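Long-range contacts in LPS-assembly lipoprotein LptE (Acinetobacter baumannii, PDB 5TSE), which probably works with LptD in placing lipopolysaccharide at the outer membrane surface, and probably binds lipopolysaccharide itself: residues L71-V76 and T93-R98; D25-Q30 and I120-L125; K32-A37 and L125-T130; L18-K23 and L51-Y56. One frame throughout, in Å; residues are numbered along the deposited sequence.

In the fold
All four contacts belong to one layered fold, with two helices lying on one face of a mixed sheet. Contacts 1 and 4 are made within the sheet and are partly buried. Contact 1 pairs antiparallel strands by many backbone bonds, while contact 4 pairs parallel strands by two and then passes into a loop. Contacts 2 and 3 both join helix 25-37 to helix 110-134, have L125 at the junction of their segments, and lack a clear hydrogen bond across them. Contact 2 lies at the surface; contact 3 is more buried and is built round a tyrosine ring. L74 and V76 of contact 1 meet L125, and L18 of contact 4 meets L35, so helices and sheet share one apolar layer.

Contact 1 of 4, residues L71-V76 and T93-R98; sequences LLRLTV and TLTAAR
L72, L74 and V76 pair with R98, A96 and L94 through the backbone. Each is an antiparallel hydrogen-bonded pair, with N-H to O=C bonds running both ways. The short segments approach to 4.6 Å between axes, at 167° between their directions. The bonds from V76 N to L94 O and from L94 N to V76 O are both 2.8 Å long. Between them lie the non-hydrogen-bonded pairs R73 with A97 and T75 with T95. Here CA-H groups approach carbonyls, as T95 CA does L74 O at 3.2 Å.

The side-chain hydrogen bonds between the strands come from R73 and T95. The R73 chain leaves with CG anti to its backbone N (chi1 179°) and bends at chi3, which brings the guanidinium back over the neighbouring strand. R73 NH1 donates to T95 OG1 at 3.1 Å, with the hydroxyl at the guanidinium edge and in its plane. T95 OG1 in turn donates to L74 O at 3.1 Å, from above the carbonyl plane. L74 O therefore takes two donors, the other being A96 N.

Methyl groups pack beside these bonds. The A97 methyl sits over one guanidinium face, with CB 3.5 Å from R73 NH1. T75 CG2 meets T93 CG2 at 3.8 Å. On the other face, L74 and V76 pack on helix 110-134, and R98 forms a salt bridge with D124 of that helix.

The R73 and T95 face carries polar bonds; L72, L74, V76, L94 and A96 make the other largely apolar, beside R98. The T95 hydroxyl, both acceptor and donor, links the arginine end to the backbone.

Contact 2 of 4, residues D25-Q30 and I120-L125; sequences DDLETQ and IVIDDL
I122 points its side chain at D26 and L27 across a helix pair. Helices 25-37 and 110-134 lie next to each other on one face of the sheet, and their short segments cross at -44° with axes 9.3 Å apart. The two branches of I122 divide the work. CG2, anti to the backbone N, turns to the backbone of the first helix and lies 3.9 Å from L27 CA. CD1, at the end of the other branch, reaches D26 CB at 3.9 Å. I122 thus spans two successive residues near the start of helix 25-37.

L27 CG is anti to the backbone N, and the branch ending in CD1 swings in toward I122. L27 CD1 lies 4.1 Å from I122 CG2. The same methyl also meets A126, while CD2 turns to Y56 of the sheet.

Q30 and D123 meet one turn further along the pair, with amide and carboxylate planes 45° apart. D123 OD1 also has Y34 OH beside it, probably as a hydrogen bond, though modelled too close to weigh. The contact is apolar round I122 and polar at Q30 and D123. Among its apolar approaches, Q30 CG stands 4.4 Å from I122 CG2.

Contact 3 of 4, residues K32-A37 and L125-T130; sequences KVYLTA and LAQQIT
Y34 lays one face of its ring against the side chain of Q127. This is packing between helices 25-37 and 110-134, the pair that covers one face of the sheet. Their short segments cross at -33° with axes 9.2 Å apart.

The overlap is a CH-pi contact. Q127 CG stands 3.8 Å from the centroid of the Y34 ring, 16° off the ring normal. The extended Q127 chain carries the amide along the ring to lie beside the phenol oxygen. The amide plane is turned 43° from the ring. V33 CG2 sits over the opposite ring face, so the ring is held between a methyl of its own helix and a methylene of the other.

A126 approaches the ring differently. Its methyl comes in at the edge, near the ring plane, with CB 3.8 Å from Y34 CD2. The phenol oxygen extends beyond this contact to D123, its probable polar partner, one turn earlier than Q127 on the long helix. The ring is packed on both faces and at one edge.

T130 packs against the root of the tyrosine. Its CG2, anti to the backbone N, points to the backbone of the first helix and lies 3.6 Å from Y34 O. L35 CG borders the T130 hydroxyl, 3.9 Å from OG1. That hydroxyl is buried, and is satisfied within its own helix. T130 OG1 donates to A126 O at 2.9 Å, and T130 N reaches the same oxygen from the opposite face of its carbonyl plane.

Contact 4 of 4, residues L18-K23 and L51-Y56; sequences LELPAK and LRVLEY
This contact is a parallel strand pair in the mixed sheet, joining strand 15-19 to strand 49-64. L18 pairs with L51 and E19 with R52. Between the strands the chain makes helix 25-37 and the edge strand 41-42, which flanks strand 15-19 on its other side. E19 N donates to L51 O at 3.0 Å, and V53 N donates to E19 O at 2.9 Å. Both are nearly straight: V53 N lies almost along the C=O axis of E19, while E19 N stands above the carbonyl plane of L51.

L18 and L51 lie side by side on the helix-covered face. Their CD2 atoms are 3.8 Å apart, and L35 packs against both. On the other face E19 and R52 run alongside each other. E19 OE1 meets the aliphatic part of R52, 3.1 Å from CD. OE1 is 4.4 Å from R52 NE, beyond a salt bridge.

Past E19 the chain leaves the sheet, and the P21 ring packs with CD 3.7 Å from V53 CG1 and CG 4.0 Å from Y56 CB. Pairing thus gives way to apolar contact. Away from the helices R52 is engaged by E81, and E19 is probably only a weaker second charge.

Contact 1 of 4, residues L71-V76 and T93-R98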
loop_
_atom_site.group_PDB
_atom_site.type_symbol
_atom_site.label_atom_id
_atom_site.label_comp_id
_atom_site.label_asym_id
_atom_site.label_seq_id
_atom_site.Cartn_x
_atom_site.Cartn_y
_atom_site.Cartn_z
ATOM N N LEU A 71 4.175 -0.825 17.791
ATOM C CA LEU A 71 4.454 -1.036 16.376
ATOM C C LEU A 71 3.229 -0.733 15.504
ATOM O O LEU A 71 2.159 -1.324 15.674
ATOM C CB LEU A 71 4.993 -2.449 16.149
ATOM C CG LEU A 71 5.371 -2.860 14.712
ATOM C CD1 LEU A 71 6.382 -3.985 14.685
ATOM C CD2 LEU A 71 4.156 -3.208 13.857
ATOM N N LEU A 72 3.416 0.197 14.567
ATOM C CA LEU A 72 2.366 0.651 13.671
ATOM C C LEU A 72 2.553 -0.039 12.328
ATOM O O LEU A 72 3.536 0.202 11.634
ATOM C CB LEU A 72 2.444 2.166 13.539
ATOM C CG LEU A 72 2.388 2.906 14.899
ATOM C CD1 LEU A 72 2.757 4.365 14.751
ATOM C CD2 LEU A 72 1.029 2.777 15.565
ATOM N N ARG A 73 1.625 -0.918 11.976
ATOM C CA ARG A 73 1.729 -1.644 10.729
ATOM C C ARG A 73 0.575 -1.366 9.798
ATOM O O ARG A 73 -0.524 -1.068 10.243
ATOM C CB ARG A 73 1.744 -3.150 11.011
ATOM C CG ARG A 73 1.824 -4.040 9.769
ATOM C CD ARG A 73 1.935 -5.535 10.087
ATOM N NE ARG A 73 3.010 -5.787 11.033
ATOM C CZ ARG A 73 4.312 -5.743 10.746
ATOM N NH1 ARG A 73 4.753 -5.430 9.524
ATOM N NH2 ARG A 73 5.191 -5.991 11.709
ATOM N N LEU A 74 0.854 -1.494 8.502
ATOM C CA LEU A 74 -0.166 -1.410 7.471
ATOM C C LEU A 74 0.103 -2.567 6.522
ATOM O O LEU A 74 1.214 -2.754 6.049
ATOM C CB LEU A 74 -0.162 -0.067 6.739
ATOM C CG LEU A 74 -1.272 0.130 5.692
ATOM C CD1 LEU A 74 -2.642 -0.306 6.199
ATOM C CD2 LEU A 74 -1.315 1.586 5.238
ATOM N N THR A 75 -0.926 -3.361 6.273
ATOM C CA THR A 75 -0.809 -4.522 5.410
ATOM C C THR A 75 -1.816 -4.404 4.276
ATOM O O THR A 75 -2.966 -4.051 4.509
ATOM C CB THR A 75 -1.079 -5.782 6.237
ATOM O OG1 THR A 75 -0.127 -5.825 7.318
ATOM C CG2 THR A 75 -0.989 -7.037 5.386
ATOM N N VAL A 76 -1.385 -4.680 3.051
ATOM C CA VAL A 76 -2.291 -4.595 1.887
ATOM C C VAL A 76 -2.146 -5.778 0.928
ATOM O O VAL A 76 -1.037 -6.168 0.573
ATOM C CB VAL A 76 -2.091 -3.274 1.087
ATOM C CG1 VAL A 76 -2.843 -3.306 -0.237
ATOM C CG2 VAL A 76 -2.548 -2.080 1.893
ATOM N N THR A 93 0.448 -9.687 -1.092
ATOM C CA THR A 93 0.308 -9.089 0.235
ATOM C C THR A 93 1.602 -8.393 0.672
ATOM O O THR A 93 2.635 -9.044 0.791
ATOM C CB THR A 93 -0.069 -10.176 1.269
ATOM O OG1 THR A 93 -1.337 -10.744 0.913
ATOM C CG2 THR A 93 -0.165 -9.611 2.686
ATOM N N LEU A 94 1.544 -7.079 0.914
ATOM C CA LEU A 94 2.721 -6.308 1.342
ATOM C C LEU A 94 2.463 -5.652 2.685
ATOM O O LEU A 94 1.327 -5.496 3.092
ATOM C CB LEU A 94 3.071 -5.224 0.332
ATOM C CG LEU A 94 3.212 -5.668 -1.116
ATOM C CD1 LEU A 94 3.700 -4.495 -1.958
ATOM C CD2 LEU A 94 4.160 -6.851 -1.233
ATOM N N THR A 95 3.530 -5.240 3.355
ATOM C CA THR A 95 3.390 -4.640 4.654
ATOM C C THR A 95 4.503 -3.651 4.936
ATOM O O THR A 95 5.621 -3.805 4.457
ATOM C CB THR A 95 3.377 -5.731 5.750
ATOM O OG1 THR A 95 2.995 -5.160 7.001
ATOM C CG2 THR A 95 4.745 -6.407 5.900
ATOM N N ALA A 96 4.179 -2.619 5.696
ATOM C CA ALA A 96 5.170 -1.619 6.091
ATOM C C ALA A 96 4.969 -1.409 7.567
ATOM O O ALA A 96 3.858 -1.568 8.064
ATOM C CB ALA A 96 4.972 -0.321 5.332
ATOM N N ALA A 97 6.033 -1.040 8.271
ATOM C CA ALA A 97 5.939 -0.858 9.697
ATOM C C ALA A 97 7.042 -0.010 10.289
ATOM O O ALA A 97 8.162 -0.013 9.806
ATOM C CB ALA A 97 5.966 -2.227 10.360
ATOM N N ARG A 98 6.701 0.699 11.357
ATOM C CA ARG A 98 7.653 1.479 12.125
ATOM C C ARG A 98 7.251 1.312 13.580
ATOM O O ARG A 98 6.061 1.155 13.880
ATOM C CB ARG A 98 7.601 2.963 11.759
ATOM C CG ARG A 98 8.029 3.315 10.353
ATOM C CD ARG A 98 9.477 2.951 10.079
ATOM N NE ARG A 98 9.905 3.484 8.784
ATOM C CZ ARG A 98 9.665 2.928 7.598
ATOM N NH1 ARG A 98 8.955 1.805 7.482
ATOM N NH2 ARG A 98 10.118 3.522 6.496
#

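Contact 2 of 4, residues D25-Q30 and I120-L125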
loop_
_atom_site.group_PDB
_atom_site.type_symbol
_atom_site.label_atom_id
_atom_site.label_comp_id
_atom_site.label_asym_id
_atom_site.label_seq_id
_atom_site.Cartn_x
_atom_site.Cartn_y
_atom_site.Cartn_z
ATOM N N ASP A 25 -8.272 7.172 1.916
ATOM C CA ASP A 25 -7.938 8.400 1.189
ATOM C C ASP A 25 -6.437 8.687 1.177
ATOM O O ASP A 25 -5.849 8.948 0.121
ATOM C CB ASP A 25 -8.702 9.605 1.767
ATOM C CG ASP A 25 -10.217 9.502 1.571
ATOM O OD1 ASP A 25 -10.679 8.848 0.611
ATOM O OD2 ASP A 25 -10.953 10.116 2.366
ATOM N N ASP A 26 -5.814 8.614 2.344
ATOM C CA ASP A 26 -4.373 8.861 2.444
ATOM C C ASP A 26 -3.589 7.938 1.503
ATOM O O ASP A 26 -2.692 8.388 0.808
ATOM C CB ASP A 26 -3.893 8.719 3.893
ATOM C CG ASP A 26 -4.445 9.809 4.815
ATOM O OD1 ASP A 26 -4.678 10.936 4.341
ATOM O OD2 ASP A 26 -4.624 9.552 6.034
ATOM N N LEU A 27 -3.946 6.655 1.446
ATOM C CA LEU A 27 -3.230 5.735 0.557
ATOM C C LEU A 27 -3.544 6.082 -0.885
ATOM O O LEU A 27 -2.639 6.116 -1.723
ATOM C CB LEU A 27 -3.605 4.278 0.807
ATOM C CG LEU A 27 -2.841 3.209 0.005
ATOM C CD1 LEU A 27 -1.353 3.231 0.331
ATOM C CD2 LEU A 27 -3.396 1.827 0.273
ATOM N N GLU A 28 -4.817 6.353 -1.167
ATOM C CA GLU A 28 -5.207 6.663 -2.534
ATOM C C GLU A 28 -4.393 7.822 -3.065
ATOM O O GLU A 28 -3.890 7.760 -4.175
ATOM C CB GLU A 28 -6.691 7.001 -2.646
ATOM C CG GLU A 28 -7.164 7.191 -4.087
ATOM C CD GLU A 28 -8.603 7.641 -4.195
ATOM O OE1 GLU A 28 -9.366 7.495 -3.222
ATOM O OE2 GLU A 28 -8.969 8.162 -5.270
ATOM N N THR A 29 -4.269 8.870 -2.260
ATOM C CA THR A 29 -3.512 10.062 -2.651
ATOM C C THR A 29 -2.063 9.710 -2.998
ATOM O O THR A 29 -1.583 10.026 -4.073
ATOM C CB THR A 29 -3.519 11.106 -1.517
ATOM O OG1 THR A 29 -4.873 11.461 -1.203
ATOM C CG2 THR A 29 -2.719 12.367 -1.917
ATOM N N GLN A 30 -1.398 9.016 -2.086
ATOM C CA GLN A 30 -0.009 8.621 -2.277
ATOM C C GLN A 30 0.177 7.663 -3.457
ATOM O O GLN A 30 1.175 7.766 -4.174
ATOM C CB GLN A 30 0.571 8.038 -0.979
ATOM C CG GLN A 30 0.497 9.013 0.192
ATOM C CD GLN A 30 1.287 10.293 -0.053
ATOM O OE1 GLN A 30 2.508 10.331 0.117
ATOM N NE2 GLN A 30 0.586 11.359 -0.409
ATOM N N ILE A 120 4.543 7.914 7.470
ATOM C CA ILE A 120 5.717 7.278 6.866
ATOM C C ILE A 120 5.385 5.845 6.398
ATOM O O ILE A 120 5.812 5.429 5.324
ATOM C CB ILE A 120 6.924 7.307 7.823
ATOM C CG1 ILE A 120 7.287 8.768 8.133
ATOM C CG2 ILE A 120 8.132 6.595 7.203
ATOM C CD1 ILE A 120 8.408 8.957 9.123
ATOM N N VAL A 121 4.569 5.131 7.169
ATOM C CA VAL A 121 4.171 3.748 6.846
ATOM C C VAL A 121 3.325 3.697 5.573
ATOM O O VAL A 121 3.579 2.884 4.688
ATOM C CB VAL A 121 3.412 3.075 8.031
ATOM C CG1 VAL A 121 2.666 1.816 7.591
ATOM C CG2 VAL A 121 4.367 2.771 9.190
ATOM N N ILE A 122 2.313 4.552 5.510
ATOM C CA ILE A 122 1.434 4.635 4.336
ATOM C C ILE A 122 2.261 4.959 3.097
ATOM O O ILE A 122 2.171 4.273 2.085
ATOM C CB ILE A 122 0.335 5.702 4.528
ATOM C CG1 ILE A 122 -0.637 5.228 5.599
ATOM C CG2 ILE A 122 -0.410 5.957 3.215
ATOM C CD1 ILE A 122 -1.694 6.240 5.995
ATOM N N ASP A 123 3.089 5.987 3.209
ATOM C CA ASP A 123 3.966 6.415 2.117
ATOM C C ASP A 123 4.854 5.254 1.649
ATOM O O ASP A 123 4.896 4.940 0.468
ATOM C CB ASP A 123 4.838 7.572 2.582
ATOM C CG ASP A 123 5.583 8.208 1.458
ATOM O OD1 ASP A 123 4.907 8.770 0.565
ATOM O OD2 ASP A 123 6.831 8.178 1.474
ATOM N N ASP A 124 5.537 4.616 2.600
ATOM C CA ASP A 124 6.415 3.462 2.347
ATOM C C ASP A 124 5.639 2.413 1.565
ATOM O O ASP A 124 6.075 1.970 0.499
ATOM C CB ASP A 124 6.920 2.911 3.714
ATOM C CG ASP A 124 7.811 1.628 3.604
ATOM O OD1 ASP A 124 7.707 0.867 2.625
ATOM O OD2 ASP A 124 8.597 1.366 4.545
ATOM N N LEU A 125 4.462 2.054 2.064
ATOM C CA LEU A 125 3.646 1.047 1.402
ATOM C C LEU A 125 3.196 1.486 0.001
ATOM O O LEU A 125 3.202 0.679 -0.909
ATOM C CB LEU A 125 2.450 0.645 2.266
ATOM C CG LEU A 125 1.610 -0.520 1.732
ATOM C CD1 LEU A 125 2.493 -1.727 1.410
ATOM C CD2 LEU A 125 0.534 -0.908 2.722
#

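Contact 3 of 4, residues K32-A37 and L125-T130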
loop_
_atom_site.group_PDB
_atom_site.type_symbol
_atom_site.label_atom_id
_atom_site.label_comp_id
_atom_site.label_asym_id
_atom_site.label_seq_id
_atom_site.Cartn_x
_atom_site.Cartn_y
_atom_site.Cartn_z
ATOM N N LYS A 32 -1.485 7.620 -6.198
ATOM C CA LYS A 32 -1.603 8.428 -7.405
ATOM C C LYS A 32 -0.318 9.173 -7.745
ATOM O O LYS A 32 0.143 9.096 -8.888
ATOM C CB LYS A 32 -2.794 9.392 -7.307
ATOM C CG LYS A 32 -4.142 8.697 -7.434
ATOM C CD LYS A 32 -5.304 9.673 -7.305
ATOM C CE LYS A 32 -6.633 8.962 -7.512
ATOM N NZ LYS A 32 -7.796 9.863 -7.310
ATOM N N VAL A 33 0.272 9.870 -6.770
ATOM C CA VAL A 33 1.517 10.620 -7.038
ATOM C C VAL A 33 2.621 9.687 -7.543
ATOM O O VAL A 33 3.245 9.964 -8.567
ATOM C CB VAL A 33 2.014 11.473 -5.831
ATOM C CG1 VAL A 33 0.936 12.460 -5.396
ATOM C CG2 VAL A 33 2.434 10.620 -4.643
ATOM N N TYR A 34 2.807 8.557 -6.862
ATOM C CA TYR A 34 3.848 7.591 -7.227
ATOM C C TYR A 34 3.558 6.824 -8.526
ATOM O O TYR A 34 4.472 6.613 -9.326
ATOM C CB TYR A 34 4.162 6.634 -6.053
ATOM C CG TYR A 34 4.632 7.363 -4.813
ATOM C CD1 TYR A 34 5.711 8.245 -4.875
ATOM C CD2 TYR A 34 4.052 7.139 -3.572
ATOM C CE1 TYR A 34 6.167 8.915 -3.755
ATOM C CE2 TYR A 34 4.503 7.808 -2.440
ATOM C CZ TYR A 34 5.567 8.697 -2.540
ATOM O OH TYR A 34 6.049 9.371 -1.431
ATOM N N LEU A 35 2.317 6.400 -8.739
ATOM C CA LEU A 35 1.967 5.711 -9.991
ATOM C C LEU A 35 2.235 6.612 -11.190
ATOM O O LEU A 35 2.899 6.186 -12.141
ATOM C CB LEU A 35 0.503 5.247 -10.000
ATOM C CG LEU A 35 0.170 4.002 -9.163
ATOM C CD1 LEU A 35 -1.328 3.841 -9.026
ATOM C CD2 LEU A 35 0.794 2.746 -9.769
ATOM N N THR A 36 1.736 7.850 -11.138
ATOM C CA THR A 36 1.923 8.812 -12.241
ATOM C C THR A 36 3.416 9.091 -12.469
ATOM O O THR A 36 3.880 9.123 -13.607
ATOM C CB THR A 36 1.113 10.119 -12.030
ATOM O OG1 THR A 36 1.323 10.622 -10.704
ATOM C CG2 THR A 36 -0.359 9.856 -12.195
ATOM N N ALA A 37 4.163 9.226 -11.379
ATOM C CA ALA A 37 5.608 9.444 -11.451
ATOM C C ALA A 37 6.319 8.327 -12.255
ATOM O O ALA A 37 7.245 8.603 -13.016
ATOM C CB ALA A 37 6.186 9.557 -10.048
ATOM N N LEU A 125 4.462 2.054 2.064
ATOM C CA LEU A 125 3.646 1.047 1.402
ATOM C C LEU A 125 3.196 1.486 0.001
ATOM O O LEU A 125 3.202 0.679 -0.909
ATOM C CB LEU A 125 2.450 0.645 2.266
ATOM C CG LEU A 125 1.610 -0.520 1.732
ATOM C CD1 LEU A 125 2.493 -1.727 1.410
ATOM C CD2 LEU A 125 0.534 -0.908 2.722
ATOM N N ALA A 126 2.837 2.756 -0.178
ATOM C CA ALA A 126 2.438 3.250 -1.509
ATOM C C ALA A 126 3.565 3.017 -2.529
ATOM O O ALA A 126 3.316 2.603 -3.678
ATOM C CB ALA A 126 2.067 4.734 -1.451
ATOM N N GLN A 127 4.804 3.259 -2.090
ATOM C CA GLN A 127 5.987 3.077 -2.934
ATOM C C GLN A 127 6.223 1.593 -3.254
ATOM O O GLN A 127 6.553 1.273 -4.388
ATOM C CB GLN A 127 7.232 3.735 -2.292
ATOM C CG GLN A 127 7.064 5.236 -2.074
ATOM C CD GLN A 127 8.324 5.943 -1.577
ATOM O OE1 GLN A 127 9.424 5.691 -2.058
ATOM N NE2 GLN A 127 8.153 6.867 -0.637
ATOM N N GLN A 128 6.032 0.690 -2.285
ATOM C CA GLN A 128 6.206 -0.759 -2.558
ATOM C C GLN A 128 5.171 -1.269 -3.558
ATOM O O GLN A 128 5.484 -2.086 -4.418
ATOM C CB GLN A 128 6.082 -1.636 -1.303
ATOM C CG GLN A 128 7.143 -1.471 -0.241
ATOM C CD GLN A 128 6.877 -2.411 0.935
ATOM O OE1 GLN A 128 6.853 -3.644 0.783
ATOM N NE2 GLN A 128 6.680 -1.842 2.101
ATOM N N ILE A 129 3.925 -0.841 -3.395
ATOM C CA ILE A 129 2.858 -1.250 -4.314
ATOM C C ILE A 129 3.215 -0.787 -5.711
ATOM O O ILE A 129 3.147 -1.550 -6.661
ATOM C CB ILE A 129 1.505 -0.634 -3.933
ATOM C CG1 ILE A 129 1.045 -1.198 -2.586
ATOM C CG2 ILE A 129 0.463 -0.944 -4.998
ATOM C CD1 ILE A 129 -0.106 -0.436 -1.956
ATOM N N THR A 130 3.593 0.477 -5.811
ATOM C CA THR A 130 3.969 1.070 -7.076
ATOM C C THR A 130 5.209 0.385 -7.684
ATOM O O THR A 130 5.282 0.176 -8.900
ATOM C CB THR A 130 4.185 2.577 -6.885
ATOM O OG1 THR A 130 2.934 3.173 -6.518
ATOM C CG2 THR A 130 4.675 3.211 -8.139
#

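Contact 4 of 4, residues L18-K23 and L51-Y56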
loop_
_atom_site.group_PDB
_atom_site.type_symbol
_atom_site.label_atom_id
_atom_site.label_comp_id
_atom_site.label_asym_id
_atom_site.label_seq_id
_atom_site.Cartn_x
_atom_site.Cartn_y
_atom_site.Cartn_z
ATOM N N LEU A 18 -8.130 2.754 -9.844
ATOM C CA LEU A 18 -7.938 2.236 -8.487
ATOM C C LEU A 18 -9.252 1.879 -7.816
ATOM O O LEU A 18 -10.182 2.693 -7.781
ATOM C CB LEU A 18 -7.253 3.282 -7.600
ATOM C CG LEU A 18 -5.973 3.953 -8.094
ATOM C CD1 LEU A 18 -5.534 5.002 -7.090
ATOM C CD2 LEU A 18 -4.877 2.939 -8.327
ATOM N N GLU A 19 -9.324 0.657 -7.300
ATOM C CA GLU A 19 -10.463 0.221 -6.555
ATOM C C GLU A 19 -9.891 -0.044 -5.171
ATOM O O GLU A 19 -9.084 -0.955 -4.990
ATOM C CB GLU A 19 -11.090 -1.043 -7.115
ATOM C CG GLU A 19 -12.348 -1.400 -6.327
ATOM C CD GLU A 19 -12.933 -2.735 -6.691
ATOM O OE1 GLU A 19 -12.505 -3.315 -7.698
ATOM O OE2 GLU A 19 -13.829 -3.195 -5.957
ATOM N N LEU A 20 -10.322 0.755 -4.205
ATOM C CA LEU A 20 -9.841 0.679 -2.849
ATOM C C LEU A 20 -11.002 0.619 -1.899
ATOM O O LEU A 20 -12.060 1.144 -2.213
ATOM C CB LEU A 20 -9.083 1.959 -2.525
ATOM C CG LEU A 20 -7.909 2.312 -3.445
ATOM C CD1 LEU A 20 -7.341 3.688 -3.129
ATOM C CD2 LEU A 20 -6.838 1.252 -3.334
ATOM N N PRO A 21 -10.819 -0.021 -0.731
ATOM C CA PRO A 21 -11.902 -0.005 0.244
ATOM C C PRO A 21 -12.106 1.420 0.746
ATOM O O PRO A 21 -11.291 2.304 0.481
ATOM C CB PRO A 21 -11.392 -0.899 1.404
ATOM C CG PRO A 21 -10.134 -1.546 0.922
ATOM C CD PRO A 21 -9.645 -0.799 -0.281
ATOM N N ALA A 22 -13.180 1.625 1.487
ATOM C CA ALA A 22 -13.493 2.928 2.043
ATOM C C ALA A 22 -12.474 3.310 3.099
ATOM O O ALA A 22 -11.781 2.454 3.668
ATOM C CB ALA A 22 -14.905 2.929 2.638
ATOM N N LYS A 23 -12.374 4.610 3.338
ATOM C CA LYS A 23 -11.464 5.149 4.335
ATOM C C LYS A 23 -10.005 4.747 4.088
ATOM O O LYS A 23 -9.328 4.202 4.964
ATOM C CB LYS A 23 -11.957 4.787 5.751
ATOM C CG LYS A 23 -13.342 5.365 6.012
ATOM C CD LYS A 23 -13.853 5.163 7.429
ATOM C CE LYS A 23 -15.185 5.890 7.582
ATOM N NZ LYS A 23 -15.785 5.784 8.939
ATOM N N LEU A 51 -6.369 -1.726 -10.465
ATOM C CA LEU A 51 -5.570 -2.076 -9.318
ATOM C C LEU A 51 -6.532 -2.213 -8.160
ATOM O O LEU A 51 -6.935 -1.206 -7.570
ATOM C CB LEU A 51 -4.547 -0.971 -9.055
ATOM C CG LEU A 51 -3.727 -1.043 -7.769
ATOM C CD1 LEU A 51 -3.184 -2.436 -7.525
ATOM C CD2 LEU A 51 -2.609 -0.011 -7.829
ATOM N N ARG A 52 -6.931 -3.455 -7.863
ATOM C CA ARG A 52 -7.860 -3.732 -6.778
ATOM C C ARG A 52 -7.122 -4.058 -5.495
ATOM O O ARG A 52 -6.308 -4.986 -5.461
ATOM C CB ARG A 52 -8.817 -4.890 -7.124
ATOM C CG ARG A 52 -9.896 -5.112 -6.061
ATOM C CD ARG A 52 -11.140 -5.830 -6.585
ATOM N NE ARG A 52 -11.143 -7.298 -6.560
ATOM C CZ ARG A 52 -11.875 -8.062 -5.733
ATOM N NH1 ARG A 52 -11.794 -9.388 -5.822
ATOM N NH2 ARG A 52 -12.705 -7.535 -4.828
ATOM N N VAL A 53 -7.389 -3.260 -4.459
ATOM C CA VAL A 53 -6.855 -3.487 -3.134
ATOM C C VAL A 53 -7.966 -4.240 -2.474
ATOM O O VAL A 53 -9.004 -3.665 -2.204
ATOM C CB VAL A 53 -6.556 -2.182 -2.358
ATOM C CG1 VAL A 53 -6.346 -2.466 -0.875
ATOM C CG2 VAL A 53 -5.344 -1.499 -2.950
ATOM N N LEU A 54 -7.764 -5.535 -2.244
ATOM C CA LEU A 54 -8.797 -6.367 -1.613
ATOM C C LEU A 54 -8.839 -6.201 -0.105
ATOM O O LEU A 54 -9.913 -6.274 0.506
ATOM C CB LEU A 54 -8.610 -7.854 -1.939
ATOM C CG LEU A 54 -8.769 -8.274 -3.401
ATOM C CD1 LEU A 54 -7.598 -7.769 -4.231
ATOM C CD2 LEU A 54 -8.896 -9.793 -3.509
ATOM N N GLU A 55 -7.667 -6.002 0.487
ATOM C CA GLU A 55 -7.552 -5.833 1.928
ATOM C C GLU A 55 -6.597 -4.711 2.273
ATOM O O GLU A 55 -5.515 -4.619 1.728
ATOM C CB GLU A 55 -7.067 -7.128 2.579
ATOM C CG GLU A 55 -8.062 -8.277 2.540
ATOM C CD GLU A 55 -9.292 -8.034 3.405
ATOM O OE1 GLU A 55 -10.319 -8.713 3.178
ATOM O OE2 GLU A 55 -9.244 -7.164 4.306
ATOM N N TYR A 56 -7.043 -3.858 3.176
ATOM C CA TYR A 56 -6.273 -2.746 3.690
ATOM C C TYR A 56 -6.451 -2.948 5.178
ATOM O O TYR A 56 -7.554 -2.787 5.697
ATOM C CB TYR A 56 -6.885 -1.434 3.220
ATOM C CG TYR A 56 -6.260 -0.176 3.776
ATOM C CD1 TYR A 56 -6.719 0.383 4.958
ATOM C CD2 TYR A 56 -5.241 0.473 3.100
ATOM C CE1 TYR A 56 -6.169 1.551 5.453
ATOM C CE2 TYR A 56 -4.677 1.636 3.594
ATOM C CZ TYR A 56 -5.147 2.166 4.765
ATOM O OH TYR A 56 -4.595 3.308 5.243
#